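Local atomic coordinates of tyrosinase (Burkholderia thailandensis, PDB entry 5ZRD), a protein that hydroxylates monophenols to catechols and oxidises these to quinones with a pair of copper ions, and probably works well at acidic pH. Residues A[432-443]-A[477-488]. Sequence-based numbering, arbitrary orientation.
Sequences IDRAQIQGSFIM and NCLTHLDIVAHF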
ATOM      1  N   ILE A 432      16.448   2.985  26.195  1.00116.96           N
ATOM      2  CA  ILE A 432      16.098   2.268  24.939  1.00129.57           C
ATOM      3  C   ILE A 432      14.691   2.691  24.468  1.00128.66           C
ATOM      4  O   ILE A 432      14.402   2.654  23.267  1.00119.36           O
ATOM      5  CB  ILE A 432      16.239   0.729  25.111  1.00136.42           C
ATOM      6  CG1 ILE A 432      17.702   0.295  25.292  1.00124.00           C
ATOM      7  CG2 ILE A 432      15.579  -0.014  23.953  1.00139.58           C
ATOM      8  CD1 ILE A 432      17.906  -1.191  25.540  1.00112.24           C
ATOM      9  N   ASP A 433      13.829   3.110  25.399  1.00132.60           N
ATOM     10  CA  ASP A 433      12.461   3.550  25.072  1.00131.30           C
ATOM     11  C   ASP A 433      12.310   4.927  24.356  1.00130.41           C
ATOM     12  O   ASP A 433      13.209   5.774  24.371  1.00113.01           O
ATOM     13  CB  ASP A 433      11.523   3.447  26.312  1.00134.44           C
ATOM     14  CG  ASP A 433      12.072   4.145  27.567  1.00134.68           C
ATOM     15  OD1 ASP A 433      12.761   5.189  27.469  1.00138.13           O
ATOM     16  OD2 ASP A 433      11.777   3.639  28.670  1.00122.59           O
ATOM     17  N   ARG A 434      11.126   5.088  23.745  1.00147.79           N
ATOM     18  CA  ARG A 434      10.696   6.212  22.876  1.00135.48           C
ATOM     19  C   ARG A 434      11.677   6.338  21.701  1.00125.86           C
ATOM     20  O   ARG A 434      11.654   5.468  20.828  1.00113.19           O
ATOM     21  CB  ARG A 434      10.464   7.492  23.694  1.00132.31           C
ATOM     22  CG  ARG A 434       9.187   8.243  23.336  1.00127.82           C
ATOM     23  CD  ARG A 434       7.942   7.643  23.978  1.00126.50           C
ATOM     24  NE  ARG A 434       7.366   6.542  23.204  1.00132.55           N
ATOM     25  CZ  ARG A 434       6.150   6.539  22.654  1.00129.60           C
ATOM     26  NH1 ARG A 434       5.833   5.633  21.742  1.00125.13           N
ATOM     27  NH2 ARG A 434       5.255   7.442  23.009  1.00121.00           N
ATOM     28  N   ALA A 435      12.529   7.371  21.697  1.00125.58           N
ATOM     29  CA  ALA A 435      13.343   7.777  20.526  1.00132.31           C
ATOM     30  C   ALA A 435      12.451   8.127  19.317  1.00138.60           C
ATOM     31  O   ALA A 435      12.592   7.514  18.257  1.00156.09           O
ATOM     32  CB  ALA A 435      14.351   6.701  20.188  1.00124.45           C
ATOM     33  N   GLN A 436      11.569   9.131  19.457  1.00133.18           N
ATOM     34  CA  GLN A 436      10.651   9.578  18.372  1.00119.68           C
ATOM     35  C   GLN A 436      11.051  10.984  17.904  1.00110.01           C
ATOM     36  O   GLN A 436      10.267  11.933  18.022  1.00100.82           O
ATOM     37  CB  GLN A 436       9.197   9.537  18.855  1.00121.32           C
ATOM     38  CG  GLN A 436       8.378   8.434  18.199  1.00127.89           C
ATOM     39  CD  GLN A 436       7.313   7.878  19.110  1.00133.97           C
ATOM     40  OE1 GLN A 436       6.120   7.957  18.827  1.00139.55           O
ATOM     41  NE2 GLN A 436       7.747   7.298  20.217  1.00136.54           N
ATOM     42  N   ILE A 437      12.228  11.070  17.276  1.00 94.76           N
ATOM     43  CA  ILE A 437      13.047  12.291  17.294  1.00 87.74           C
ATOM     44  C   ILE A 437      13.197  12.906  15.881  1.00 74.59           C
ATOM     45  O   ILE A 437      13.305  12.229  14.852  1.00 80.98           O
ATOM     46  CB  ILE A 437      14.400  11.975  17.968  1.00 89.00           C
ATOM     47  CG1 ILE A 437      15.289  13.215  18.119  1.00 85.68           C
ATOM     48  CG2 ILE A 437      15.119  10.837  17.247  1.00 94.19           C
ATOM     49  CD1 ILE A 437      14.879  14.147  19.244  1.00 90.17           C
ATOM     50  N   GLN A 438      13.227  14.231  15.884  1.00 51.51           N
ATOM     51  CA  GLN A 438      13.344  15.086  14.743  1.00 42.78           C
ATOM     52  C   GLN A 438      14.755  15.703  14.772  1.00 39.86           C
ATOM     53  O   GLN A 438      15.076  16.492  15.674  1.00 37.85           O
ATOM     54  CB  GLN A 438      12.192  16.103  14.885  1.00 44.05           C
ATOM     55  CG  GLN A 438      11.770  16.898  13.649  1.00 39.67           C
ATOM     56  CD  GLN A 438      11.505  16.077  12.413  1.00 37.48           C
ATOM     57  OE1 GLN A 438      12.436  15.580  11.779  1.00 35.85           O
ATOM     58  NE2 GLN A 438      10.241  15.955  12.045  1.00 30.71           N
ATOM     59  N   GLY A 439      15.641  15.325  13.854  1.00 30.94           N
ATOM     60  CA  GLY A 439      16.929  16.003  13.735  1.00 29.50           C
ATOM     61  C   GLY A 439      18.028  15.455  14.650  1.00 30.15           C
ATOM     62  O   GLY A 439      17.816  14.556  15.452  1.00 27.55           O
ATOM     63  N   SER A 440      19.204  16.065  14.559  1.00 28.74           N
ATOM     64  CA  SER A 440      20.405  15.635  15.287  1.00 30.88           C
ATOM     65  C   SER A 440      20.265  15.966  16.774  1.00 31.08           C
ATOM     66  O   SER A 440      19.403  16.785  17.134  1.00 33.56           O
ATOM     67  CB  SER A 440      21.641  16.289  14.707  1.00 30.94           C
ATOM     68  OG  SER A 440      21.795  15.972  13.323  1.00 30.20           O
ATOM     69  N   PHE A 441      21.077  15.316  17.622  1.00 30.03           N
ATOM     70  CA  PHE A 441      21.040  15.559  19.076  1.00 29.30           C
ATOM     71  C   PHE A 441      22.341  15.110  19.746  1.00 28.91           C
ATOM     72  O   PHE A 441      23.117  14.336  19.207  1.00 26.54           O
ATOM     73  CB  PHE A 441      19.803  14.947  19.742  1.00 29.60           C
ATOM     74  CG  PHE A 441      19.686  13.453  19.763  1.00 28.56           C
ATOM     75  CD1 PHE A 441      19.147  12.768  18.694  1.00 31.65           C
ATOM     76  CD2 PHE A 441      20.050  12.727  20.878  1.00 33.90           C
ATOM     77  CE1 PHE A 441      19.040  11.380  18.710  1.00 33.11           C
ATOM     78  CE2 PHE A 441      19.943  11.340  20.900  1.00 32.68           C
ATOM     79  CZ  PHE A 441      19.423  10.669  19.823  1.00 33.27           C
ATOM     80  N   ILE A 442      22.586  15.694  20.920  1.00 31.64           N
ATOM     81  CA  ILE A 442      23.768  15.428  21.699  1.00 31.77           C
ATOM     82  C   ILE A 442      23.335  14.894  23.062  1.00 34.75           C
ATOM     83  O   ILE A 442      22.351  15.360  23.613  1.00 30.00           O
ATOM     84  CB  ILE A 442      24.636  16.677  21.870  1.00 36.29           C
ATOM     85  CG1 ILE A 442      24.938  17.360  20.530  1.00 37.17           C
ATOM     86  CG2 ILE A 442      25.899  16.306  22.636  1.00 35.25           C
ATOM     87  CD1 ILE A 442      25.502  18.756  20.673  1.00 38.45           C
ATOM     88  N   MET A 443      24.059  13.869  23.536  1.00 37.28           N
ATOM     89  CA  MET A 443      23.947  13.353  24.887  1.00 37.13           C
ATOM     90  C   MET A 443      25.220  13.774  25.627  1.00 39.08           C
ATOM     91  O   MET A 443      26.306  13.571  25.101  1.00 40.73           O
ATOM     92  CB  MET A 443      23.822  11.828  24.902  1.00 34.21           C
ATOM     93  CG  MET A 443      22.591  11.341  24.236  1.00 35.95           C
ATOM     94  SD  MET A 443      22.484   9.534  24.125  1.00 42.08           S
ATOM     95  CE  MET A 443      22.630   9.110  25.860  1.00 46.01           C
ATOM     96  N   ASN A 477       1.826   8.823  14.871  1.00123.19           N
ATOM     97  CA  ASN A 477       2.131   7.831  15.915  1.00124.50           C
ATOM     98  C   ASN A 477       3.621   7.434  15.919  1.00125.80           C
ATOM     99  O   ASN A 477       4.248   7.505  16.981  1.00108.00           O
ATOM    100  CB  ASN A 477       1.222   6.599  15.780  1.00125.43           C
ATOM    101  CG  ASN A 477       1.159   5.997  14.386  1.00119.09           C
ATOM    102  OD1 ASN A 477       1.812   6.465  13.449  1.00 89.66           O
ATOM    103  ND2 ASN A 477       0.366   4.947  14.236  1.00114.94           N
ATOM    104  N   CYS A 478       4.172   6.986  14.771  1.00135.82           N
ATOM    105  CA  CYS A 478       5.557   6.394  14.666  1.00128.63           C
ATOM    106  C   CYS A 478       6.427   7.193  13.681  1.00122.65           C
ATOM    107  O   CYS A 478       6.239   7.141  12.451  1.00105.38           O
ATOM    108  CB  CYS A 478       5.539   4.928  14.221  1.00124.73           C
ATOM    109  SG  CYS A 478       7.168   4.118  14.111  1.00 88.17           S
ATOM    110  N   LEU A 479       7.411   7.882  14.251  1.00120.62           N
ATOM    111  CA  LEU A 479       8.448   8.577  13.493  1.00117.64           C
ATOM    112  C   LEU A 479       9.507   7.554  13.031  1.00122.82           C
ATOM    113  O   LEU A 479       9.570   7.237  11.835  1.00122.29           O
ATOM    114  CB  LEU A 479       9.024   9.688  14.385  1.00103.85           C
ATOM    115  CG  LEU A 479       9.557  10.919  13.658  1.00 95.93           C
ATOM    116  CD1 LEU A 479       9.325  12.180  14.475  1.00 87.03           C
ATOM    117  CD2 LEU A 479      11.031  10.747  13.320  1.00106.23           C
ATOM    118  N   THR A 480      10.295   7.013  13.972  1.00123.08           N
ATOM    119  CA  THR A 480      11.336   5.974  13.715  1.00123.84           C
ATOM    120  C   THR A 480      11.925   5.528  15.065  1.00121.68           C
ATOM    121  O   THR A 480      12.717   6.261  15.650  1.00110.83           O
ATOM    122  CB  THR A 480      12.399   6.486  12.726  1.00118.86           C
ATOM    123  OG1 THR A 480      11.927   6.206  11.408  1.00118.36           O
ATOM    124  CG2 THR A 480      13.770   5.860  12.890  1.00113.51           C
ATOM    125  N   HIS A 481      11.551   4.340  15.564  1.00119.22           N
ATOM    126  CA  HIS A 481      11.889   3.925  16.953  1.00119.87           C
ATOM    127  C   HIS A 481      13.331   3.397  17.043  1.00121.27           C
ATOM    128  O   HIS A 481      13.752   2.566  16.224  1.00105.89           O
ATOM    129  CB  HIS A 481      10.853   2.921  17.483  1.00120.13           C
ATOM    130  CG  HIS A 481       9.640   3.582  18.042  1.00116.58           C
ATOM    131  ND1 HIS A 481       9.273   3.452  19.369  1.00109.64           N
ATOM    132  CD2 HIS A 481       8.733   4.404  17.473  1.00111.32           C
ATOM    133  CE1 HIS A 481       8.176   4.149  19.586  1.00117.75           C
ATOM    134  NE2 HIS A 481       7.824   4.745  18.438  1.00117.01           N
ATOM    135  N   LEU A 482      14.068   3.864  18.065  1.00121.79           N
ATOM    136  CA  LEU A 482      15.526   3.624  18.167  1.00117.94           C
ATOM    137  C   LEU A 482      15.955   3.382  19.631  1.00112.51           C
ATOM    138  O   LEU A 482      15.462   4.021  20.592  1.00 80.65           O
ATOM    139  CB  LEU A 482      16.280   4.808  17.538  1.00114.69           C
ATOM    140  CG  LEU A 482      17.607   4.473  16.844  1.00113.11           C
ATOM    141  CD1 LEU A 482      17.398   3.714  15.531  1.00103.89           C
ATOM    142  CD2 LEU A 482      18.421   5.736  16.594  1.00107.78           C
ATOM    143  N   ASP A 483      16.859   2.396  19.762  1.00106.92           N
ATOM    144  CA  ASP A 483      17.691   2.141  20.950  1.00 92.69           C
ATOM    145  C   ASP A 483      18.567   3.362  21.231  1.00 77.50           C
ATOM    146  O   ASP A 483      19.430   3.712  20.418  1.00 84.01           O
ATOM    147  CB  ASP A 483      18.652   0.919  20.723  1.00 95.16           C
ATOM    148  CG  ASP A 483      18.117  -0.432  21.300  1.00 99.85           C
ATOM    149  OD1 ASP A 483      17.257  -1.071  20.642  1.00 96.13           O
ATOM    150  OD2 ASP A 483      18.599  -0.887  22.381  1.00 95.01           O
ATOM    151  N   ILE A 484      18.370   4.002  22.374  1.00 62.57           N
ATOM    152  CA  ILE A 484      19.410   4.877  22.912  1.00 60.61           C
ATOM    153  C   ILE A 484      20.405   3.981  23.675  1.00 50.39           C
ATOM    154  O   ILE A 484      20.069   3.397  24.702  1.00 51.16           O
ATOM    155  CB  ILE A 484      18.830   5.998  23.810  1.00 67.56           C
ATOM    156  CG1 ILE A 484      17.667   6.760  23.160  1.00 71.55           C
ATOM    157  CG2 ILE A 484      19.932   6.951  24.260  1.00 68.87           C
ATOM    158  CD1 ILE A 484      18.076   7.888  22.233  1.00 67.05           C
ATOM    159  N   VAL A 485      21.612   3.826  23.161  1.00 42.66           N
ATOM    160  CA  VAL A 485      22.671   3.168  23.933  1.00 45.32           C
ATOM    161  C   VAL A 485      23.951   3.987  23.750  1.00 39.72           C
ATOM    162  O   VAL A 485      24.309   4.288  22.655  1.00 39.54           O
ATOM    163  CB  VAL A 485      22.847   1.687  23.543  1.00 43.14           C
ATOM    164  CG1 VAL A 485      22.740   1.493  22.057  1.00 47.35           C
ATOM    165  CG2 VAL A 485      24.152   1.123  24.053  1.00 45.11           C
ATOM    166  N   ALA A 486      24.572   4.408  24.842  1.00 36.86           N
ATOM    167  CA  ALA A 486      25.727   5.283  24.771  1.00 36.75           C
ATOM    168  C   ALA A 486      26.704   4.864  25.867  1.00 38.75           C
ATOM    169  O   ALA A 486      26.255   4.516  26.952  1.00 37.93           O
ATOM    170  CB  ALA A 486      25.309   6.725  24.937  1.00 38.81           C
ATOM    171  N   HIS A 487      28.005   4.871  25.575  1.00 33.96           N
ATOM    172  CA  HIS A 487      28.992   4.560  26.581  1.00 34.58           C
ATOM    173  C   HIS A 487      29.846   5.794  26.876  1.00 37.27           C
ATOM    174  O   HIS A 487      30.094   6.605  25.984  1.00 37.32           O
ATOM    175  CB  HIS A 487      29.922   3.433  26.145  1.00 32.93           C
ATOM    176  CG  HIS A 487      29.221   2.247  25.599  1.00 32.85           C
ATOM    177  ND1 HIS A 487      28.812   1.203  26.405  1.00 36.03           N
ATOM    178  CD2 HIS A 487      28.860   1.931  24.340  1.00 29.15           C
ATOM    179  CE1 HIS A 487      28.244   0.275  25.641  1.00 34.37           C
ATOM    180  NE2 HIS A 487      28.252   0.715  24.379  1.00 31.59           N
ATOM    181  N   PHE A 488      30.320   5.895  28.125  1.00 36.56           N
ATOM    182  CA  PHE A 488      31.156   7.027  28.530  1.00 33.77           C
ATOM    183  C   PHE A 488      32.239   6.501  29.452  1.00 32.08           C
ATOM    184  O   PHE A 488      31.976   5.627  30.260  1.00 33.56           O
ATOM    185  CB  PHE A 488      30.351   8.136  29.209  1.00 31.95           C
ATOM    186  CG  PHE A 488      29.220   8.712  28.387  1.00 29.95           C
ATOM    187  CD1 PHE A 488      29.420   9.791  27.544  1.00 29.48           C
ATOM    188  CD2 PHE A 488      27.948   8.192  28.472  1.00 30.21           C
ATOM    189  CE1 PHE A 488      28.380  10.331  26.807  1.00 29.69           C
ATOM    190  CE2 PHE A 488      26.909   8.718  27.715  1.00 30.58           C
ATOM    191  CZ  PHE A 488      27.126   9.778  26.872  1.00 29.34           C
TER
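Ile432 and Asp483 have their CA atoms 4.3 Å apart, and from there 432-443 runs as a loop along 477-484, reaching Leu479 at Gln436, before turning back into strand 441-450. That strand and 485-489 belong to different sheets, and Met443 and Ala486 keep their CA atoms 8.3 Å apart, so side chains rather than backbone bonds join the two. Met443 carries this end: the chain is extended as far as SD, 3.6 Å from Ile484 CG2, and the bend at chi3 (57°) turns CE onto Ala486 CB at 3.7 Å. The other branch of Ile484 sends CD1 obliquely to Phe441, 3.9 Å from CZ; Phe507 of strand 502-509 also packs on Phe441 and Met443. Along the loop, Leu479 extends its methyls to the backbone carbonyls of Gln436 and Ile437. Ile432 lies alongside Asp483, its aliphatic chain against the carboxylate, where Arg344 and Asn345 of the second subunit also pack. Nearer Asn477, the His481 ring sits among Arg434 and Gln436; Arg434 NH1, in a poorly ordered side chain, approaches the ring edge in plane, 3.5 Å from CE1. With no clear hydrogen bond between the segments, the contact rests largely on apolar side chains of 441-443 meeting Ile484, Ala486 and Phe488, which bridges the two sheets, and gives way to a more polar loop, poorly ordered at Asp433 to Ala435.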